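Side-chain contact in 336aa long hypothetical dTDP-glucose 4,6-dehydratase (Pyrococcus horikoshii, PDB 2HUN), which probably acts as an NAD-dependent dTDP-glucose 4,6-dehydratase, a sugar-nucleotide lyase built on a Rossmann fold: residues I227-V230 / L231-E235. Residues are numbered along the deposited sequence; the frame is centred on the assembly and turned at random.
Sequences IELV and LLKGE
Leu229 meets Lys233 one turn further along helix 220-233. Leu229 CD1 lies 3.6 Å from Lys233 NZ and 3.8 Å from Lys233 CD. Lys233 keeps its chain extended, with CG anti to the carbonyl carbon and beside the backbone N (chi1 -55°), which carries CD, CE and NZ at a slant across that methyl. Leu232 CD1 reaches Glu228 CG at 4.2 Å, a looser touch between aliphatic parts. The Glu228 carboxylate is engaged elsewhere, by His27 and Tyr22.

The backbone sets this spacing. Leu232 N bonds Glu228 O at 3.0 Å, and Lys233 N bonds Leu229 O at 2.7 Å. Gly234, the first residue to leave helical angles, still gives its N to Val230 O at 2.7 Å. That last bond is bent (136° at the hydrogen), and the donor sits above the carbonyl plane. Arg121 NH2 also bonds Val230 O, and Arg121 NE takes Leu231 O.

Leu229, Val230 and Lys233 touch Leu292 of helix 286-292, while Ile227 and Leu231 touch strand 121-127 of the Rossmann sheet. Leu229 thus packs against both the aliphatic chain and the ammonium of Lys233 without a polar bond, whereas Val230 O has two donors and Leu231 O has Arg121.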
ATOM      1  N   ILE A 227     -18.115  -2.028 -12.542  1.00 19.86           N
ATOM      2  CA  ILE A 227     -18.048  -0.957 -11.551  1.00 19.92           C
ATOM      3  C   ILE A 227     -19.456  -0.620 -11.053  1.00 22.36           C
ATOM      4  O   ILE A 227     -19.680  -0.461  -9.849  1.00 23.60           O
ATOM      5  CB  ILE A 227     -17.392   0.320 -12.142  1.00 18.98           C
ATOM      6  CG1 ILE A 227     -15.921   0.043 -12.475  1.00 21.61           C
ATOM      7  CG2 ILE A 227     -17.520   1.482 -11.150  1.00 18.70           C
ATOM      8  CD1 ILE A 227     -15.151   1.231 -13.054  1.00 21.22           C
ATOM      9  N   GLU A 228     -20.401  -0.516 -11.982  1.00 22.75           N
ATOM     10  CA  GLU A 228     -21.785  -0.211 -11.633  1.00 24.19           C
ATOM     11  C   GLU A 228     -22.300  -1.248 -10.645  1.00 25.38           C
ATOM     12  O   GLU A 228     -22.891  -0.910  -9.616  1.00 22.01           O
ATOM     13  CB  GLU A 228     -22.673  -0.221 -12.885  1.00 26.53           C
ATOM     14  CG  GLU A 228     -24.176  -0.154 -12.582  1.00 30.45           C
ATOM     15  CD  GLU A 228     -25.053  -0.156 -13.829  1.00 32.34           C
ATOM     16  OE1 GLU A 228     -24.807  -0.973 -14.744  1.00 34.94           O
ATOM     17  OE2 GLU A 228     -26.004   0.650 -13.888  1.00 32.21           O
ATOM     18  N   LEU A 229     -22.066  -2.517 -10.973  1.00 25.67           N
ATOM     19  CA  LEU A 229     -22.501  -3.628 -10.147  1.00 26.40           C
ATOM     20  C   LEU A 229     -21.881  -3.550  -8.754  1.00 24.88           C
ATOM     21  O   LEU A 229     -22.568  -3.740  -7.754  1.00 23.89           O
ATOM     22  CB  LEU A 229     -22.113  -4.946 -10.828  1.00 29.04           C
ATOM     23  CG  LEU A 229     -22.976  -6.170 -10.542  1.00 32.86           C
ATOM     24  CD1 LEU A 229     -24.448  -5.834 -10.754  1.00 32.57           C
ATOM     25  CD2 LEU A 229     -22.553  -7.300 -11.477  1.00 34.95           C
ATOM     26  N   VAL A 230     -20.579  -3.281  -8.698  1.00 23.73           N
ATOM     27  CA  VAL A 230     -19.869  -3.168  -7.431  1.00 22.78           C
ATOM     28  C   VAL A 230     -20.433  -1.983  -6.639  1.00 23.10           C
ATOM     29  O   VAL A 230     -20.600  -2.065  -5.430  1.00 22.87           O
ATOM     30  CB  VAL A 230     -18.339  -2.964  -7.656  1.00 21.23           C
ATOM     31  CG1 VAL A 230     -17.655  -2.595  -6.340  1.00 19.93           C
ATOM     32  CG2 VAL A 230     -17.719  -4.240  -8.209  1.00 21.49           C
ATOM     33  N   LEU A 231     -20.728  -0.889  -7.333  1.00 23.20           N
ATOM     34  CA  LEU A 231     -21.282   0.306  -6.693  1.00 25.82           C
ATOM     35  C   LEU A 231     -22.610   0.005  -5.996  1.00 26.26           C
ATOM     36  O   LEU A 231     -22.789   0.316  -4.824  1.00 25.64           O
ATOM     37  CB  LEU A 231     -21.512   1.406  -7.736  1.00 24.65           C
ATOM     38  CG  LEU A 231     -22.227   2.676  -7.252  1.00 27.93           C
ATOM     39  CD1 LEU A 231     -21.319   3.464  -6.324  1.00 25.44           C
ATOM     40  CD2 LEU A 231     -22.636   3.529  -8.457  1.00 25.27           C
ATOM     41  N   LEU A 232     -23.531  -0.614  -6.727  1.00 25.93           N
ATOM     42  CA  LEU A 232     -24.855  -0.925  -6.194  1.00 27.84           C
ATOM     43  C   LEU A 232     -24.968  -2.189  -5.340  1.00 27.20           C
ATOM     44  O   LEU A 232     -25.831  -2.264  -4.476  1.00 28.56           O
ATOM     45  CB  LEU A 232     -25.871  -1.024  -7.340  1.00 26.31           C
ATOM     46  CG  LEU A 232     -26.045   0.161  -8.297  1.00 29.46           C
ATOM     47  CD1 LEU A 232     -26.946  -0.262  -9.449  1.00 28.42           C
ATOM     48  CD2 LEU A 232     -26.630   1.359  -7.555  1.00 31.00           C
ATOM     49  N   LYS A 233     -24.117  -3.183  -5.569  1.00 27.97           N
ATOM     50  CA  LYS A 233     -24.222  -4.424  -4.805  1.00 28.68           C
ATOM     51  C   LYS A 233     -22.968  -4.911  -4.086  1.00 28.30           C
ATOM     52  O   LYS A 233     -23.035  -5.865  -3.309  1.00 27.03           O
ATOM     53  CB  LYS A 233     -24.733  -5.534  -5.721  1.00 31.07           C
ATOM     54  CG  LYS A 233     -26.048  -5.208  -6.407  1.00 33.01           C
ATOM     55  CD  LYS A 233     -26.345  -6.262  -7.446  1.00 38.05           C
ATOM     56  CE  LYS A 233     -27.476  -5.883  -8.380  1.00 40.29           C
ATOM     57  NZ  LYS A 233     -27.627  -6.920  -9.451  1.00 41.55           N
ATOM     58  N   GLY A 234     -21.830  -4.267  -4.338  1.00 27.43           N
ATOM     59  CA  GLY A 234     -20.593  -4.674  -3.695  1.00 25.57           C
ATOM     60  C   GLY A 234     -20.595  -4.475  -2.189  1.00 27.73           C
ATOM     61  O   GLY A 234     -21.153  -3.499  -1.679  1.00 29.28           O
ATOM     62  N   GLU A 235     -19.953  -5.389  -1.469  1.00 27.58           N
ATOM     63  CA  GLU A 235     -19.897  -5.315  -0.014  1.00 27.04           C
ATOM     64  C   GLU A 235     -18.717  -4.468   0.441  1.00 26.64           C
ATOM     65  O   GLU A 235     -17.650  -4.497  -0.169  1.00 24.37           O
ATOM     66  CB  GLU A 235     -19.795  -6.724   0.566  1.00 29.90           C
ATOM     67  CG  GLU A 235     -20.767  -7.695  -0.085  1.00 34.45           C
ATOM     68  CD  GLU A 235     -20.662  -9.101   0.472  1.00 39.98           C
ATOM     69  OE1 GLU A 235     -19.529  -9.621   0.594  1.00 39.49           O
ATOM     70  OE2 GLU A 235     -21.719  -9.691   0.778  1.00 43.26           O
TER